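Local coordinates for sortase family protein (Clostridium perfringens, PDB 4D70) that probably acts as a class D sortase, a transpeptidase that cleaves sorting signals of surface proteins and joins them to an amine acceptor, at residues E54-A62 and V74-V83; Q139-P150 and K175-G186. One frame throughout, in Å; residues are numbered along the deposited sequence. Where two conformers were deposited one is given.

Contact 1: E54-A62 and V74-V83; sequences EIKNGDGIA and VIAEGSTLDV
Ile61 and Ile75 meet at the strand end of the contact: Ile61 N donates to Ile75 O at 2.8 Å in a nearly straight bond, and the return bond runs from Ile75 N to Ala62 O. The two isoleucines also cross obliquely, CG1 of Ile61 lying 4.1 Å from CG2 of Ile75. Because Gly60 has no side chain, Val74 can bring CG2 to within 4.0 Å of Gly60 CA. Behind this seam Ile75 is densely packed, buried against Ile88, Phe103, Ile105 and Ile131, so the hairpin is pinned on its inner side by neighbouring strands.

At the end of the strand, Glu77, also buried and closely packed, is held twice through its backbone, with Glu77 N donating to Asp59 O at 2.8 Å and Glu77 O accepting from Gly58 N at 2.7 Å. The side chain starts with CG opposite its own N (chi1 -179°) and then bends at chi2 (63°), which directs the carboxylate to His90, where OE1 is hydrogen-bonded to ND1. Ile55 CG2 packs against CB and CG, 3.7 Å from Glu77 CB, and the two side chains cross at about a right angle.

Toward solvent the contact slackens around the side chain of Asn57. This exposed residue, in the type II turn from Lys56 to Asp59, lays its amide across Gly78, with OD1 3.8 Å from the bare CA. The ND2 end reaches only the methyl group of Thr80, at 3.9 Å from CG2. Thr80 itself occupies the N-cap of the helix that follows and accepts a weak bond from Val83 N. Together the two segments form one end of the antiparallel beta hairpin of strands 60-66 and 71-77, part of the beta-barrel core characteristic of sortases.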
loop_
_atom_site.group_PDB
_atom_site.type_symbol
_atom_site.label_atom_id
_atom_site.label_comp_id
_atom_site.label_asym_id
_atom_site.label_seq_id
_atom_site.Cartn_x
_atom_site.Cartn_y
_atom_site.Cartn_z
ATOM N N GLU A 54 -14.056 6.460 11.061
ATOM C CA GLU A 54 -13.638 5.581 12.194
ATOM C C GLU A 54 -12.294 4.854 12.034
ATOM O O GLU A 54 -11.755 4.315 13.009
ATOM C CB GLU A 54 -14.707 4.515 12.517
ATOM C CG GLU A 54 -15.448 4.753 13.830
ATOM C CD GLU A 54 -16.624 3.803 14.031
ATOM O OE1 GLU A 54 -17.682 4.009 13.390
ATOM O OE2 GLU A 54 -16.505 2.860 14.839
ATOM N N ILE A 55 -11.717 4.854 10.833
ATOM C CA ILE A 55 -10.450 4.137 10.634
ATOM C C ILE A 55 -9.379 4.686 11.557
ATOM O O ILE A 55 -9.228 5.877 11.665
ATOM C CB ILE A 55 -9.839 4.339 9.227
ATOM C CG1 ILE A 55 -10.695 3.740 8.114
ATOM C CG2 ILE A 55 -8.486 3.656 9.190
ATOM C CD1 ILE A 55 -10.416 4.334 6.736
ATOM N N LYS A 56 -8.611 3.813 12.195
ATOM C CA LYS A 56 -7.469 4.227 13.015
ATOM C C LYS A 56 -6.127 3.610 12.555
ATOM O O LYS A 56 -6.097 2.533 11.939
ATOM C CB LYS A 56 -7.755 3.820 14.464
ATOM C CG LYS A 56 -8.473 4.913 15.228
ATOM C CD LYS A 56 -9.612 4.348 16.055
ATOM C CE LYS A 56 -10.164 5.441 16.960
ATOM N NZ LYS A 56 -10.790 4.908 18.194
ATOM N N ASN A 57 -5.031 4.267 12.915
ATOM C CA ASN A 57 -3.730 3.786 12.558
ATOM C C ASN A 57 -3.620 2.345 12.989
ATOM O O ASN A 57 -3.959 2.019 14.120
ATOM C CB ASN A 57 -2.612 4.598 13.208
ATOM C CG ASN A 57 -2.249 5.859 12.458
ATOM O OD1 ASN A 57 -2.937 6.316 11.547
ATOM N ND2 ASN A 57 -1.104 6.411 12.822
ATOM N N GLY A 58 -3.183 1.471 12.089
ATOM C CA GLY A 58 -3.054 0.051 12.377
ATOM C C GLY A 58 -4.227 -0.793 11.943
ATOM O O GLY A 58 -4.077 -1.985 11.819
ATOM N N ASP A 59 -5.387 -0.189 11.688
ATOM C CA ASP A 59 -6.494 -0.925 11.075
ATOM C C ASP A 59 -6.210 -1.307 9.593
ATOM O O ASP A 59 -5.704 -0.474 8.828
ATOM C CB ASP A 59 -7.757 -0.070 11.019
ATOM C CG ASP A 59 -8.373 0.215 12.399
ATOM O OD1 ASP A 59 -7.892 -0.293 13.428
ATOM O OD2 ASP A 59 -9.339 0.987 12.414
ATOM N N GLY A 60 -6.614 -2.518 9.192
ATOM C CA GLY A 60 -6.626 -2.939 7.806
ATOM C C GLY A 60 -7.517 -2.065 6.972
ATOM O O GLY A 60 -8.628 -1.728 7.398
ATOM N N ILE A 61 -7.031 -1.645 5.786
ATOM C CA ILE A 61 -7.879 -0.861 4.890
ATOM C C ILE A 61 -8.066 -1.452 3.500
ATOM O O ILE A 61 -8.930 -1.018 2.782
ATOM C CB ILE A 61 -7.335 0.587 4.757
ATOM C CG1 ILE A 61 -5.962 0.574 4.092
ATOM C CG2 ILE A 61 -7.286 1.275 6.117
ATOM C CD1 ILE A 61 -5.559 1.915 3.617
ATOM N N ALA A 62 -7.212 -2.394 3.128
ATOM C CA ALA A 62 -7.281 -3.049 1.834
ATOM C C ALA A 62 -6.422 -4.296 1.890
ATOM O O ALA A 62 -5.497 -4.414 2.702
ATOM C CB ALA A 62 -6.746 -2.113 0.718
ATOM N N VAL A 74 -2.236 -7.574 3.606
ATOM C CA VAL A 74 -3.136 -6.532 4.001
ATOM C C VAL A 74 -2.338 -5.231 4.116
ATOM O O VAL A 74 -1.131 -5.267 4.332
ATOM C CB VAL A 74 -3.783 -6.830 5.376
ATOM C CG1 VAL A 74 -2.739 -6.844 6.498
ATOM C CG2 VAL A 74 -4.868 -5.847 5.709
ATOM N N ILE A 75 -3.042 -4.116 3.940
ATOM C CA ILE A 75 -2.498 -2.790 4.131
ATOM C C ILE A 75 -3.113 -2.182 5.330
ATOM O O ILE A 75 -4.309 -2.131 5.416
ATOM C CB ILE A 75 -2.693 -1.905 2.911
ATOM C CG1 ILE A 75 -1.943 -2.554 1.719
ATOM C CG2 ILE A 75 -2.133 -0.472 3.178
ATOM C CD1 ILE A 75 -2.344 -1.993 0.389
ATOM N N ALA A 76 -2.273 -1.711 6.252
ATOM C CA ALA A 76 -2.781 -1.001 7.462
ATOM C C ALA A 76 -2.795 0.499 7.269
ATOM O O ALA A 76 -2.002 1.034 6.517
ATOM C CB ALA A 76 -1.915 -1.342 8.666
ATOM N N GLU A 77 -3.656 1.197 7.991
ATOM C CA GLU A 77 -3.591 2.636 8.020
ATOM C C GLU A 77 -2.426 3.177 8.817
ATOM O O GLU A 77 -2.110 2.685 9.878
ATOM C CB GLU A 77 -4.887 3.224 8.577
ATOM C CG GLU A 77 -4.946 4.753 8.630
ATOM C CD GLU A 77 -4.874 5.444 7.273
ATOM O OE1 GLU A 77 -4.833 4.759 6.233
ATOM O OE2 GLU A 77 -4.845 6.691 7.237
ATOM N N GLY A 78 -1.756 4.191 8.267
ATOM C CA GLY A 78 -0.655 4.832 8.929
ATOM C C GLY A 78 0.702 4.435 8.442
ATOM O O GLY A 78 0.889 3.350 7.866
ATOM N N SER A 79 1.661 5.318 8.670
ATOM C CA SER A 79 3.030 5.025 8.291
ATOM C C SER A 79 3.979 5.368 9.439
ATOM O O SER A 79 5.126 5.676 9.188
ATOM C CB SER A 79 3.417 5.796 7.042
ATOM O OG SER A 79 3.394 7.181 7.315
ATOM N N THR A 80 3.509 5.277 10.687
ATOM C CA THR A 80 4.382 5.467 11.845
ATOM C C THR A 80 5.237 4.232 12.025
ATOM O O THR A 80 4.952 3.175 11.462
ATOM C CB THR A 80 3.587 5.637 13.132
ATOM O OG1 THR A 80 2.763 4.483 13.327
ATOM C CG2 THR A 80 2.730 6.871 13.063
ATOM N N LEU A 81 6.260 4.354 12.855
ATOM C CA LEU A 81 7.151 3.227 13.130
ATOM C C LEU A 81 6.411 2.063 13.725
ATOM O O LEU A 81 6.695 0.893 13.415
ATOM C CB LEU A 81 8.264 3.639 14.074
ATOM C CG LEU A 81 9.504 4.104 13.313
ATOM C CD1 LEU A 81 9.293 5.471 12.710
ATOM C CD2 LEU A 81 10.668 4.126 14.285
ATOM N N ASP A 82 5.453 2.380 14.577
ATOM C CA ASP A 82 4.656 1.359 15.198
ATOM C C ASP A 82 3.857 0.552 14.211
ATOM O O ASP A 82 3.709 -0.649 14.379
ATOM C CB ASP A 82 3.693 1.971 16.215
ATOM C CG ASP A 82 4.352 2.303 17.520
ATOM O OD1 ASP A 82 5.620 2.344 17.618
ATOM O OD2 ASP A 82 3.554 2.519 18.458
ATOM N N VAL A 83 3.274 1.211 13.216
ATOM C CA VAL A 83 2.485 0.494 12.215
ATOM C C VAL A 83 3.409 -0.355 11.372
ATOM O O VAL A 83 3.213 -1.563 11.224
ATOM C CB VAL A 83 1.674 1.465 11.318
ATOM C CG1 VAL A 83 1.073 0.704 10.142
ATOM C CG2 VAL A 83 0.569 2.154 12.146
#

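Contact 2: Q139-P150 and K175-G186; sequences QYEINEIFVTSP and KDRYIVKAKLIG
Ile179 N donates to Phe146 O at 2.8 Å, and Phe146 N returns the bond to Ile179 O; the same reciprocal pairing recurs at Thr148 with Arg177 and at Glu141 with Lys183. Between these rungs the ladder slips by one residue. Lys181 O accepts from Asn143 N at 2.9 Å and, weakly, from Glu144 N, which makes a classic beta bulge and bends strand 137-148. A second classic bulge closes the seam, where Ile185 and Gly186 face Gln139.

Among the side chains, Arg177 is held by the backbone of its own segment. A bend at chi2 (-58°) folds its chain back so that NH1 meets Asp176 O at 3.0 Å, the acceptor lying in the guanidinium plane but the donor standing well above the plane of the carbonyl; Gly174 O is a second partner of NH1. Pro150 CG lies over one face of the guanidinium, 3.7 Å from Arg177 CZ. Arg177 also touches Cys170 and His108, a grouping consistent with the His-Cys-Arg active site of sortases, which the antiparallel strands 137-148 and 176-184 would thus help to build within the sortase beta-barrel.

On the same face as Arg177, Phe146 turns its ring back across the strand (chi1 65°), and Ile179 CB lies over the ring centre, 3.9 Å from the centroid, in a CH-pi contact. Lys181 CD comes to the ring edge, whereas its NZ continues to Thr166 and Val155. The other face is largely apolar: Leu184 CD1 rides over the Tyr140 ring, whose OH binds Gly98 N, Ile142 CD1 touches Val180 CG1 at 3.7 Å, and Ile145 CG2 comes obliquely to the phenol end of Tyr178, 3.3 Å from OH. Back on the Phe146 face, exposed Lys183 runs alongside Glu141, Lys183 NZ stopping 4.2 Å from OE1 of Glu141, beyond a salt bridge.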
loop_
_atom_site.group_PDB
_atom_site.type_symbol
_atom_site.label_atom_id
_atom_site.label_comp_id
_atom_site.label_asym_id
_atom_site.label_seq_id
_atom_site.Cartn_x
_atom_site.Cartn_y
_atom_site.Cartn_z
ATOM N N GLN A 139 -7.402 -2.481 -10.035
ATOM C CA GLN A 139 -6.228 -3.016 -10.679
ATOM C C GLN A 139 -5.329 -1.887 -11.106
ATOM O O GLN A 139 -5.747 -1.048 -11.867
ATOM C CB GLN A 139 -6.625 -3.775 -11.932
ATOM C CG GLN A 139 -7.493 -4.975 -11.622
ATOM C CD GLN A 139 -6.687 -6.058 -10.964
ATOM O OE1 GLN A 139 -5.474 -5.948 -10.826
ATOM N NE2 GLN A 139 -7.348 -7.125 -10.577
ATOM N N TYR A 140 -4.119 -1.851 -10.581
ATOM C CA TYR A 140 -3.123 -0.841 -10.992
ATOM C C TYR A 140 -1.999 -1.492 -11.787
ATOM O O TYR A 140 -1.601 -2.675 -11.551
ATOM C CB TYR A 140 -2.534 -0.134 -9.761
ATOM C CG TYR A 140 -3.441 0.754 -8.980
ATOM C CD1 TYR A 140 -4.179 0.259 -7.946
ATOM C CD2 TYR A 140 -3.449 2.126 -9.174
ATOM C CE1 TYR A 140 -4.956 1.087 -7.149
ATOM C CE2 TYR A 140 -4.216 2.965 -8.402
ATOM C CZ TYR A 140 -4.961 2.442 -7.372
ATOM O OH TYR A 140 -5.759 3.238 -6.623
ATOM N N GLU A 141 -1.522 -0.764 -12.770
ATOM C CA GLU A 141 -0.463 -1.221 -13.627
ATOM C C GLU A 141 0.780 -0.328 -13.450
ATOM O O GLU A 141 0.730 0.863 -13.697
ATOM C CB GLU A 141 -0.862 -1.149 -15.101
ATOM C CG GLU A 141 0.187 -1.791 -15.990
ATOM C CD GLU A 141 -0.200 -1.707 -17.517
ATOM O OE1 GLU A 141 -1.211 -1.085 -17.812
ATOM O OE2 GLU A 141 0.481 -2.249 -18.420
ATOM N N ILE A 142 1.899 -0.954 -13.123
ATOM C CA ILE A 142 3.154 -0.265 -12.927
ATOM C C ILE A 142 3.635 0.415 -14.150
ATOM O O ILE A 142 3.693 -0.171 -15.302
ATOM C CB ILE A 142 4.251 -1.253 -12.407
ATOM C CG1 ILE A 142 3.810 -1.887 -11.092
ATOM C CG2 ILE A 142 5.621 -0.585 -12.291
ATOM C CD1 ILE A 142 4.854 -2.930 -10.606
ATOM N N ASN A 143 3.882 1.715 -13.989
ATOM C CA ASN A 143 4.354 2.462 -15.145
ATOM C C ASN A 143 5.616 3.286 -14.886
ATOM O O ASN A 143 6.119 3.883 -15.803
ATOM C CB ASN A 143 3.308 3.393 -15.715
ATOM C CG ASN A 143 2.865 4.440 -14.705
ATOM O OD1 ASN A 143 3.078 4.335 -13.496
ATOM N ND2 ASN A 143 2.141 5.409 -15.213
ATOM N N GLU A 144 6.153 3.218 -13.696
ATOM C CA GLU A 144 7.363 3.939 -13.337
ATOM C C GLU A 144 8.044 3.257 -12.164
ATOM O O GLU A 144 7.388 2.860 -11.186
ATOM C CB GLU A 144 6.949 5.430 -13.009
ATOM C CG GLU A 144 8.058 6.247 -12.389
ATOM C CD GLU A 144 7.742 7.748 -12.386
ATOM O OE1 GLU A 144 6.563 8.052 -12.305
ATOM O OE2 GLU A 144 8.681 8.572 -12.607
ATOM N N ILE A 145 9.357 3.097 -12.268
ATOM C CA ILE A 145 10.226 2.579 -11.223
ATOM C C ILE A 145 11.459 3.446 -11.123
ATOM O O ILE A 145 12.129 3.688 -12.116
ATOM C CB ILE A 145 10.657 1.141 -11.502
ATOM C CG1 ILE A 145 9.424 0.267 -11.628
ATOM C CG2 ILE A 145 11.461 0.562 -10.359
ATOM C CD1 ILE A 145 9.733 -1.116 -12.167
ATOM N N PHE A 146 11.759 3.925 -9.933
ATOM C CA PHE A 146 12.941 4.752 -9.804
ATOM C C PHE A 146 13.497 4.788 -8.389
ATOM O O PHE A 146 12.847 4.338 -7.432
ATOM C CB PHE A 146 12.714 6.165 -10.341
ATOM C CG PHE A 146 11.682 6.956 -9.560
ATOM C CD1 PHE A 146 10.378 6.886 -9.901
ATOM C CD2 PHE A 146 12.062 7.822 -8.539
ATOM C CE1 PHE A 146 9.419 7.646 -9.248
ATOM C CE2 PHE A 146 11.134 8.551 -7.872
ATOM C CZ PHE A 146 9.792 8.480 -8.233
ATOM N N VAL A 147 14.737 5.270 -8.289
ATOM C CA VAL A 147 15.426 5.370 -7.001
ATOM C C VAL A 147 15.571 6.849 -6.693
ATOM O O VAL A 147 15.876 7.621 -7.571
ATOM C CB VAL A 147 16.841 4.791 -7.102
ATOM C CG1 VAL A 147 17.590 4.957 -5.776
ATOM C CG2 VAL A 147 16.761 3.310 -7.438
ATOM N N THR A 148 15.387 7.218 -5.464
ATOM C CA THR A 148 15.444 8.592 -5.051
ATOM C C THR A 148 15.970 8.668 -3.626
ATOM O O THR A 148 16.272 7.631 -3.006
ATOM C CB THR A 148 14.066 9.309 -5.209
ATOM O OG1 THR A 148 14.267 10.703 -5.062
ATOM C CG2 THR A 148 13.050 8.885 -4.146
ATOM N N SER A 149 16.077 9.878 -3.082
ATOM C CA SER A 149 16.504 10.030 -1.687
ATOM C C SER A 149 15.409 9.892 -0.679
ATOM O O SER A 149 14.230 10.105 -0.969
ATOM C CB SER A 149 17.212 11.401 -1.466
ATOM O OG SER A 149 16.271 12.436 -1.522
ATOM N N PRO A 150 15.815 9.640 0.575
ATOM C CA PRO A 150 14.853 9.662 1.671
ATOM C C PRO A 150 14.221 11.018 1.919
ATOM O O PRO A 150 13.187 11.073 2.504
ATOM C CB PRO A 150 15.677 9.218 2.874
ATOM C CG PRO A 150 16.859 8.508 2.284
ATOM C CD PRO A 150 17.163 9.257 1.036
ATOM N N LYS A 175 20.191 3.384 2.140
ATOM C CA LYS A 175 20.494 4.800 1.927
ATOM C C LYS A 175 19.482 5.498 1.016
ATOM O O LYS A 175 19.278 6.715 1.074
ATOM C CB LYS A 175 21.872 4.909 1.277
ATOM C CG LYS A 175 22.986 4.538 2.220
ATOM C CD LYS A 175 24.278 4.226 1.536
ATOM C CE LYS A 175 25.242 3.712 2.583
ATOM N NZ LYS A 175 26.537 3.480 1.920
ATOM N N ASP A 176 18.899 4.744 0.104
ATOM C CA ASP A 176 18.032 5.376 -0.911
ATOM C C ASP A 176 16.658 4.739 -0.811
ATOM O O ASP A 176 16.420 3.815 -0.055
ATOM C CB ASP A 176 18.597 5.104 -2.294
ATOM C CG ASP A 176 19.966 5.702 -2.501
ATOM O OD1 ASP A 176 20.244 6.815 -2.027
ATOM O OD2 ASP A 176 20.754 5.065 -3.182
ATOM N N ARG A 177 15.736 5.322 -1.537
ATOM C CA ARG A 177 14.358 4.853 -1.590
ATOM C C ARG A 177 14.046 4.304 -2.940
ATOM O O ARG A 177 14.378 4.915 -3.953
ATOM C CB ARG A 177 13.371 5.970 -1.230
ATOM C CG ARG A 177 13.569 6.495 0.208
ATOM C CD ARG A 177 13.420 5.398 1.238
ATOM N NE ARG A 177 13.758 5.822 2.618
ATOM C CZ ARG A 177 14.889 5.532 3.268
ATOM N NH1 ARG A 177 15.891 4.850 2.700
ATOM N NH2 ARG A 177 15.035 5.944 4.511
ATOM N N TYR A 178 13.400 3.159 -2.963
ATOM C CA TYR A 178 13.038 2.498 -4.209
ATOM C C TYR A 178 11.533 2.743 -4.336
ATOM O O TYR A 178 10.744 2.447 -3.410
ATOM C CB TYR A 178 13.340 1.012 -4.094
ATOM C CG TYR A 178 13.203 0.233 -5.388
ATOM C CD1 TYR A 178 14.282 0.093 -6.238
ATOM C CD2 TYR A 178 12.036 -0.423 -5.712
ATOM C CE1 TYR A 178 14.182 -0.647 -7.404
ATOM C CE2 TYR A 178 11.916 -1.159 -6.917
ATOM C CZ TYR A 178 12.978 -1.287 -7.717
ATOM O OH TYR A 178 12.868 -2.013 -8.873
ATOM N N ILE A 179 11.150 3.315 -5.453
ATOM C CA ILE A 179 9.790 3.775 -5.728
ATOM C C ILE A 179 9.174 3.009 -6.890
ATOM O O ILE A 179 9.689 2.995 -7.974
ATOM C CB ILE A 179 9.809 5.267 -6.083
ATOM C CG1 ILE A 179 10.649 6.092 -5.051
ATOM C CG2 ILE A 179 8.397 5.807 -6.207
ATOM C CD1 ILE A 179 10.190 5.959 -3.619
ATOM N N VAL A 180 7.985 2.472 -6.675
ATOM C CA VAL A 180 7.183 1.850 -7.703
ATOM C C VAL A 180 5.891 2.649 -7.795
ATOM O O VAL A 180 5.187 2.775 -6.792
ATOM C CB VAL A 180 6.894 0.399 -7.315
ATOM C CG1 VAL A 180 6.011 -0.266 -8.349
ATOM C CG2 VAL A 180 8.189 -0.415 -7.230
ATOM N N LYS A 181 5.583 3.131 -8.989
ATOM C CA LYS A 181 4.336 3.823 -9.269
ATOM C C LYS A 181 3.533 3.061 -10.296
ATOM O O LYS A 181 4.105 2.394 -11.203
ATOM C CB LYS A 181 4.606 5.255 -9.760
ATOM C CG LYS A 181 5.169 6.140 -8.578
ATOM C CD LYS A 181 5.250 7.619 -8.970
ATOM C CE LYS A 181 5.542 8.555 -7.786
ATOM N NZ LYS A 181 4.313 8.844 -6.987
ATOM N N ALA A 182 2.221 3.190 -10.194
ATOM C CA ALA A 182 1.320 2.403 -11.000
ATOM C C ALA A 182 0.051 3.260 -11.199
ATOM O O ALA A 182 -0.319 4.074 -10.339
ATOM C CB ALA A 182 1.008 1.103 -10.292
ATOM N N LYS A 183 -0.575 3.077 -12.353
ATOM C CA LYS A 183 -1.778 3.789 -12.712
ATOM C C LYS A 183 -2.980 2.842 -12.704
ATOM O O LYS A 183 -2.859 1.673 -13.066
ATOM C CB LYS A 183 -1.640 4.388 -14.117
ATOM C CG LYS A 183 -1.394 3.306 -15.185
ATOM C CD LYS A 183 -1.339 3.777 -16.660
ATOM C CE LYS A 183 -1.316 2.543 -17.600
ATOM N NZ LYS A 183 -1.159 2.929 -19.031
ATOM N N LEU A 184 -4.120 3.353 -12.313
ATOM C CA LEU A 184 -5.325 2.534 -12.253
ATOM C C LEU A 184 -5.748 2.123 -13.653
ATOM O O LEU A 184 -5.793 2.948 -14.560
ATOM C CB LEU A 184 -6.460 3.296 -11.592
ATOM C CG LEU A 184 -7.744 2.496 -11.287
ATOM C CD1 LEU A 184 -7.537 1.497 -10.163
ATOM C CD2 LEU A 184 -8.898 3.411 -10.898
ATOM N N ILE A 185 -5.982 0.849 -13.881
ATOM C CA ILE A 185 -6.442 0.415 -15.232
ATOM C C ILE A 185 -7.829 -0.218 -15.216
ATOM O O ILE A 185 -8.364 -0.565 -16.287
ATOM C CB ILE A 185 -5.515 -0.617 -15.941
ATOM C CG1 ILE A 185 -5.331 -1.847 -15.085
ATOM C CG2 ILE A 185 -4.179 -0.027 -16.277
ATOM C CD1 ILE A 185 -4.486 -2.961 -15.738
ATOM N N GLY A 186 -8.412 -0.435 -14.051
ATOM C CA GLY A 186 -9.684 -1.232 -13.990
ATOM C C GLY A 186 -10.129 -1.551 -12.563
ATOM O O GLY A 186 -9.333 -1.321 -11.633
#

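Both contacts belong to one mixed sheet, yet they lie on opposite sides of the chain's centre, their nearest atoms about 9 Å apart. Strand 128-132 pairs with strand 60-66 of contact 1 and with strand 137-148 of contact 2, so it bridges the two without their touching. Contact 1 has seven buried and two exposed among 15 touching residues, contact 2 five and eight among 24, so contact 2 lies more at the surface. Contact 1 leans largely on backbone bonds and glycines. Contact 2, a much longer ladder joining segments farther apart in sequence, has apolar, aromatic and charged side chains spread along its faces, and its arginine end borders the probable active site.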